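Local coordinates for microtubule-associated protein 1A/1B, light chain 3 (Trypanosoma brucei brucei, PDB 3W1Y), which probably serves autophagy as a ubiquitin-like protein of the ATG8 family, of the kind coupled to phosphatidylethanolamine in membranes, at residues 59-62 with 63-67; 108-112 with 113-117. All blocks are in the same frame, centred on the assembly; numbering follows the deposited sequence.

Interaction 1 (59-62 with 63-67); sequences QQVQ and RELDC
Gln-59 and Arg-63, Gln-60 and Glu-64, and Val-61 and Leu-65 are joined by successive i to i+4 backbone bonds of one helix; the straightest runs from Glu-64 N to Gln-60 O (2.9 Å, N-H...O angle 174°). The fourth of the series, Asp-66 N to Gln-62 O, is weak at 3.3 Å with an angle of 130°, and the same N-H also bonds to Arg-63 O.

Of the side-chain pairs, Gln-59 and Arg-63 make the most extensive contact. They run side by side in the same direction, and the arginine is extended from CG to NE, which carries its guanidinium alongside the glutamine amide. The evidence for a stack is twofold: the two planes are only 17° apart, and Gln-59 CG lies over one guanidinium face, offset toward the rim. Gln-59 CD comes to 3.2 Å from Arg-63 NH1. Gln-59 OE1 is also near NH1, but the angle is too poor for a hydrogen bond; the amide NE2 is instead bonded to Leu-54 O.

This is helix 59-66 of the ubiquitin-like ATG8 fold, which leads directly into an edge strand of the sheet, 68-73. Its Glu-64 bends at chi2, and its carboxylate forms salt bridges with Arg-9 and Arg-14, tying the helix to the N-terminal region.

On another side of the helix, Val-61 CG1 and Leu-65 CD1 meet at 4.2 Å, a light apolar contact between side chains that point the same way. Near the C-terminal end, a water donates to both Gln-62 O (2.7 Å) and Asp-66 OD1 (3.0 Å), bridging a carbonyl whose backbone bond is weak to the aspartate four residues on.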
ATOM      1  N   GLN A  59     -15.670  15.046  18.945  1.00 38.10           N
ATOM      2  CA  GLN A  59     -14.298  14.576  18.902  1.00 37.49           C
ATOM      3  C   GLN A  59     -14.097  13.120  19.349  1.00 35.29           C
ATOM      4  O   GLN A  59     -13.372  12.355  18.705  1.00 34.39           O
ATOM      5  CB  GLN A  59     -13.432  15.592  19.666  1.00 37.87           C
ATOM      6  CG  GLN A  59     -12.215  15.080  20.402  1.00 39.81           C
ATOM      7  CD  GLN A  59     -11.535  16.182  21.231  1.00 41.17           C
ATOM      8  OE1 GLN A  59     -11.495  16.119  22.466  1.00 45.86           O
ATOM      9  NE2 GLN A  59     -11.002  17.190  20.553  1.00 42.27           N
ATOM     10  N   GLN A  60     -14.775  12.735  20.418  1.00 35.05           N
ATOM     11  CA  GLN A  60     -14.579  11.427  21.038  1.00 34.19           C
ATOM     12  C   GLN A  60     -15.179  10.262  20.228  1.00 32.64           C
ATOM     13  O   GLN A  60     -14.498   9.264  19.998  1.00 32.54           O
ATOM     14  CB  GLN A  60     -15.114  11.455  22.481  1.00 34.97           C
ATOM     15  CG  GLN A  60     -15.105  10.122  23.172  1.00 37.17           C
ATOM     16  CD  GLN A  60     -15.328  10.245  24.663  1.00 40.56           C
ATOM     17  OE1 GLN A  60     -16.390  10.672  25.109  1.00 43.08           O
ATOM     18  NE2 GLN A  60     -14.329   9.859  25.441  1.00 40.53           N
ATOM     19  N   VAL A  61     -16.440  10.397  19.813  1.00 32.17           N
ATOM     20  CA  VAL A  61     -17.108   9.412  18.964  1.00 30.95           C
ATOM     21  C   VAL A  61     -16.321   9.234  17.664  1.00 30.29           C
ATOM     22  O   VAL A  61     -16.090   8.100  17.224  1.00 28.73           O
ATOM     23  CB  VAL A  61     -18.583   9.813  18.663  1.00 31.58           C
ATOM     24  CG1 VAL A  61     -19.164   9.055  17.455  1.00 29.37           C
ATOM     25  CG2 VAL A  61     -19.461   9.620  19.912  1.00 31.46           C
ATOM     26  N   GLN A  62     -15.874  10.351  17.075  1.00 30.41           N
ATOM     27  CA  GLN A  62     -15.085  10.285  15.835  1.00 29.66           C
ATOM     28  C   GLN A  62     -13.721   9.653  16.035  1.00 28.53           C
ATOM     29  O   GLN A  62     -13.283   8.902  15.193  1.00 27.97           O
ATOM     30  CB  GLN A  62     -15.027  11.632  15.106  1.00 30.16           C
ATOM     31  CG  GLN A  62     -16.411  12.091  14.623  1.00 30.48           C
ATOM     32  CD  GLN A  62     -16.374  13.406  13.848  1.00 31.23           C
ATOM     33  OE1 GLN A  62     -15.385  13.718  13.196  1.00 30.42           O
ATOM     34  NE2 GLN A  62     -17.448  14.189  13.940  1.00 28.44           N
ATOM     35  N   ARG A  63     -13.045   9.952  17.137  1.00 29.41           N
ATOM     36  CA  ARG A  63     -11.763   9.285  17.434  1.00 29.52           C
ATOM     37  C   ARG A  63     -11.969   7.772  17.630  1.00 29.59           C
ATOM     38  O   ARG A  63     -11.226   6.967  17.066  1.00 29.69           O
ATOM     39  CB  ARG A  63     -11.079   9.902  18.665  1.00 30.26           C
ATOM     40  CG  ARG A  63     -10.330  11.177  18.359  1.00 31.16           C
ATOM     41  CD  ARG A  63     -10.102  11.988  19.597  1.00 34.33           C
ATOM     42  NE  ARG A  63      -9.223  13.102  19.277  1.00 39.98           N
ATOM     43  CZ  ARG A  63      -8.800  14.031  20.136  1.00 41.89           C
ATOM     44  NH1 ARG A  63      -9.183  14.014  21.408  1.00 42.54           N
ATOM     45  NH2 ARG A  63      -7.997  14.999  19.703  1.00 41.64           N
ATOM     46  N   GLU A  64     -12.988   7.389  18.398  1.00 29.50           N
ATOM     47  CA  GLU A  64     -13.354   5.963  18.524  1.00 29.03           C
ATOM     48  C   GLU A  64     -13.573   5.243  17.193  1.00 28.53           C
ATOM     49  O   GLU A  64     -13.067   4.135  17.002  1.00 28.28           O
ATOM     50  CB  GLU A  64     -14.569   5.787  19.431  1.00 29.17           C
ATOM     51  CG  GLU A  64     -14.253   6.056  20.903  1.00 30.48           C
ATOM     52  CD  GLU A  64     -13.518   4.879  21.558  1.00 31.87           C
ATOM     53  OE1 GLU A  64     -13.983   3.751  21.381  1.00 30.95           O
ATOM     54  OE2 GLU A  64     -12.487   5.073  22.251  1.00 33.60           O
ATOM     55  N   LEU A  65     -14.296   5.870  16.275  1.00 29.10           N
ATOM     56  CA  LEU A  65     -14.546   5.297  14.940  1.00 29.92           C
ATOM     57  C   LEU A  65     -13.323   5.195  14.005  1.00 30.43           C
ATOM     58  O   LEU A  65     -13.345   4.452  13.004  1.00 30.45           O
ATOM     59  CB  LEU A  65     -15.691   6.037  14.255  1.00 30.60           C
ATOM     60  CG  LEU A  65     -17.065   5.853  14.929  1.00 31.75           C
ATOM     61  CD1 LEU A  65     -18.152   6.612  14.194  1.00 31.73           C
ATOM     62  CD2 LEU A  65     -17.456   4.351  15.020  1.00 34.45           C
ATOM     63  N   ASP A  66     -12.264   5.935  14.337  1.00 31.13           N
ATOM     64  CA  ASP A  66     -10.979   5.870  13.624  1.00 31.70           C
ATOM     65  C   ASP A  66     -10.135   4.673  14.039  1.00 32.11           C
ATOM     66  O   ASP A  66      -9.146   4.341  13.391  1.00 31.94           O
ATOM     67  CB  ASP A  66     -10.165   7.117  13.944  1.00 31.67           C
ATOM     68  CG  ASP A  66     -10.533   8.301  13.082  1.00 32.83           C
ATOM     69  OD1 ASP A  66     -11.207   8.146  12.037  1.00 34.01           O
ATOM     70  OD2 ASP A  66     -10.131   9.410  13.465  1.00 34.89           O
ATOM     71  N   CYS A  67     -10.495   4.068  15.161  1.00 33.28           N
ATOM     72  CA  CYS A  67      -9.774   2.907  15.657  1.00 33.64           C
ATOM     73  C   CYS A  67     -10.401   1.648  15.088  1.00 33.56           C
ATOM     74  O   CYS A  67     -11.580   1.385  15.323  1.00 34.47           O
ATOM     75  CB  CYS A  67      -9.811   2.870  17.185  1.00 33.76           C
ATOM     76  SG  CYS A  67      -9.153   1.381  17.922  1.00 34.89           S
TER
HETATM   77  O   HOH W   1     -14.053   9.033  12.559  1.00 37.58           O

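Interaction 2 (108-112 with 113-117); sequences NSACL and GDIYA
Cys-111 O meets two backbone amides of the first turn that follows it. Ile-115 N approaches in the carbonyl plane at 3.1 Å with an N-H...O angle of 157°, whereas Asp-114 N gives a weak bond, bent to 124°. The next carbonyl, Leu-112 O, receives Tyr-116 N at 2.7 Å, nearly in line with its C=O bond, and the helix is then under way. Cys-111 occupies the N-cap position of helix 112-119.

Two side-chain contacts flank this turn. Asp-114 brings OD2 to 3.7 Å from Cys-111 CB, and a water links the same carboxylate oxygen to Cys-111 N, donating to OD2 (2.9 Å) while accepting from the N-H (3.0 Å). The aspartate thus reaches the cap residue's backbone through a water. The other contact is apolar: Ala-110 CB lies 4.0 Å from Ile-115 CD1. With CG1 beside its own backbone N (chi1 -61°) and the chain extended beyond it, the isoleucine directs CD1 back past Cys-111 O to the preceding loop.

Further out, Ile-115 packs on Val-78, Ile-101, Pro-106 and Leu-126, and Leu-112 on Ile-34 and Ile-36, so the buried side of the turn is set against the sheet and helix 78-88 of the ubiquitin-like fold. Tyr-116 packs on Ile-34 and Leu-126 and bonds through OH to Gly-124 O. Backbone bonds of Ala-110 with Val-78 and of Leu-112 with Ala-76 hold the loop beside residues 76-78.

The acidic side chain of Asp-114, in the first turn, would be expected to interact favourably with the helix dipole, and the water relays its carboxylate to the backbone N-H of Cys-111 by hydrogen bonds.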
ATOM      1  N   ASN A 108       6.102  -5.198   2.604  1.00 34.51           N
ATOM      2  CA  ASN A 108       4.815  -5.739   2.141  1.00 35.44           C
ATOM      3  C   ASN A 108       4.632  -7.250   2.170  1.00 35.59           C
ATOM      4  O   ASN A 108       3.499  -7.732   2.341  1.00 35.34           O
ATOM      5  CB  ASN A 108       4.510  -5.241   0.735  1.00 35.95           C
ATOM      6  CG  ASN A 108       4.072  -3.820   0.742  1.00 37.34           C
ATOM      7  OD1 ASN A 108       3.702  -3.303   1.796  1.00 37.99           O
ATOM      8  ND2 ASN A 108       4.123  -3.163  -0.407  1.00 36.77           N
ATOM      9  N   SER A 109       5.743  -7.977   2.007  1.00 36.22           N
ATOM     10  CA  SER A 109       5.743  -9.439   1.981  1.00 36.23           C
ATOM     11  C   SER A 109       6.013 -10.046   3.332  1.00 35.44           C
ATOM     12  O   SER A 109       6.048 -11.249   3.451  1.00 36.63           O
ATOM     13  CB  SER A 109       6.780  -9.956   0.985  1.00 37.90           C
ATOM     14  OG  SER A 109       8.098  -9.526   1.338  1.00 39.71           O
ATOM     15  N   ALA A 110       6.228  -9.230   4.356  1.00 34.61           N
ATOM     16  CA  ALA A 110       6.403  -9.762   5.709  1.00 34.22           C
ATOM     17  C   ALA A 110       5.098 -10.404   6.209  1.00 33.80           C
ATOM     18  O   ALA A 110       4.011  -9.943   5.871  1.00 33.62           O
ATOM     19  CB  ALA A 110       6.877  -8.661   6.660  1.00 33.57           C
ATOM     20  N   CYS A 111       5.212 -11.480   6.984  1.00 33.90           N
ATOM     21  CA  CYS A 111       4.069 -12.097   7.634  1.00 34.65           C
ATOM     22  C   CYS A 111       3.742 -11.412   8.949  1.00 32.67           C
ATOM     23  O   CYS A 111       4.632 -11.135   9.749  1.00 32.29           O
ATOM     24  CB  CYS A 111       4.380 -13.566   7.919  1.00 35.59           C
ATOM     25  SG  CYS A 111       4.406 -14.478   6.398  1.00 44.88           S
ATOM     26  N   LEU A 112       2.454 -11.204   9.182  1.00 31.73           N
ATOM     27  CA  LEU A 112       1.931 -10.666  10.449  1.00 30.87           C
ATOM     28  C   LEU A 112       2.432 -11.437  11.669  1.00 30.42           C
ATOM     29  O   LEU A 112       2.777 -10.827  12.681  1.00 30.37           O
ATOM     30  CB  LEU A 112       0.395 -10.656  10.441  1.00 30.24           C
ATOM     31  CG  LEU A 112      -0.219  -9.885   9.277  1.00 33.31           C
ATOM     32  CD1 LEU A 112      -1.755  -9.783   9.330  1.00 32.97           C
ATOM     33  CD2 LEU A 112       0.417  -8.497   9.185  1.00 33.50           C
ATOM     34  N   GLY A 113       2.463 -12.768  11.582  1.00 30.09           N
ATOM     35  CA  GLY A 113       2.980 -13.600  12.681  1.00 30.14           C
ATOM     36  C   GLY A 113       4.436 -13.322  13.020  1.00 30.59           C
ATOM     37  O   GLY A 113       4.819 -13.339  14.181  1.00 30.68           O
ATOM     38  N   ASP A 114       5.262 -13.036  12.015  1.00 31.46           N
ATOM     39  CA  ASP A 114       6.661 -12.692  12.298  1.00 31.87           C
ATOM     40  C   ASP A 114       6.755 -11.318  12.944  1.00 31.38           C
ATOM     41  O   ASP A 114       7.547 -11.115  13.848  1.00 32.05           O
ATOM     42  CB  ASP A 114       7.537 -12.787  11.042  1.00 32.59           C
ATOM     43  CG  ASP A 114       7.724 -14.236  10.570  1.00 35.47           C
ATOM     44  OD1 ASP A 114       7.920 -15.135  11.428  1.00 37.24           O
ATOM     45  OD2 ASP A 114       7.693 -14.472   9.343  1.00 38.37           O
ATOM     46  N   ILE A 115       5.927 -10.381  12.500  1.00 30.11           N
ATOM     47  CA  ILE A 115       5.937  -9.025  13.073  1.00 30.19           C
ATOM     48  C   ILE A 115       5.408  -9.073  14.500  1.00 29.92           C
ATOM     49  O   ILE A 115       5.949  -8.431  15.406  1.00 30.09           O
ATOM     50  CB  ILE A 115       5.089  -8.058  12.201  1.00 29.91           C
ATOM     51  CG1 ILE A 115       5.694  -7.987  10.780  1.00 30.51           C
ATOM     52  CG2 ILE A 115       4.962  -6.681  12.854  1.00 28.85           C
ATOM     53  CD1 ILE A 115       4.824  -7.273   9.784  1.00 30.27           C
ATOM     54  N   TYR A 116       4.346  -9.849  14.679  1.00 29.78           N
ATOM     55  CA  TYR A 116       3.741 -10.071  15.982  1.00 30.90           C
ATOM     56  C   TYR A 116       4.736 -10.585  17.033  1.00 31.74           C
ATOM     57  O   TYR A 116       4.863  -9.990  18.108  1.00 31.87           O
ATOM     58  CB  TYR A 116       2.581 -11.035  15.825  1.00 30.77           C
ATOM     59  CG  TYR A 116       1.771 -11.231  17.060  1.00 32.60           C
ATOM     60  CD1 TYR A 116       0.968 -10.209  17.548  1.00 31.89           C
ATOM     61  CD2 TYR A 116       1.779 -12.457  17.735  1.00 33.80           C
ATOM     62  CE1 TYR A 116       0.185 -10.390  18.685  1.00 32.94           C
ATOM     63  CE2 TYR A 116       0.996 -12.655  18.871  1.00 35.54           C
ATOM     64  CZ  TYR A 116       0.204 -11.606  19.348  1.00 34.40           C
ATOM     65  OH  TYR A 116      -0.575 -11.780  20.478  1.00 34.91           O
ATOM     66  N   ALA A 117       5.440 -11.677  16.713  1.00 33.08           N
ATOM     67  CA  ALA A 117       6.513 -12.229  17.569  1.00 34.35           C
ATOM     68  C   ALA A 117       7.504 -11.193  18.073  1.00 35.35           C
ATOM     69  O   ALA A 117       7.892 -11.210  19.245  1.00 36.43           O
ATOM     70  CB  ALA A 117       7.255 -13.372  16.861  1.00 34.60           C
TER
HETATM   71  O   HOH W   2       8.083 -12.267   7.566  1.00 41.83           O

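Interactions 1 and 2 are separate, on opposite sides of the chain's centre, with centres about 27 Å apart and nearest atoms about 15 Å apart. Interaction 1 lies within the single helix 59-66 and its exit, whereas interaction 2 joins a loop to the start of helix 112-119. Residues 59-67 form a surface contact with no buried residue among those touching; residues 108-117 are partly buried, with Leu-112, Ile-115 and Tyr-116 turned into the fold. Their chemistry follows: interaction 1 adds a stacked amide and guanidinium to the helical backbone bonds, with salt bridges beyond, while interaction 2 adds apolar packing to a helix start. Each includes a water between an aspartate and the backbone.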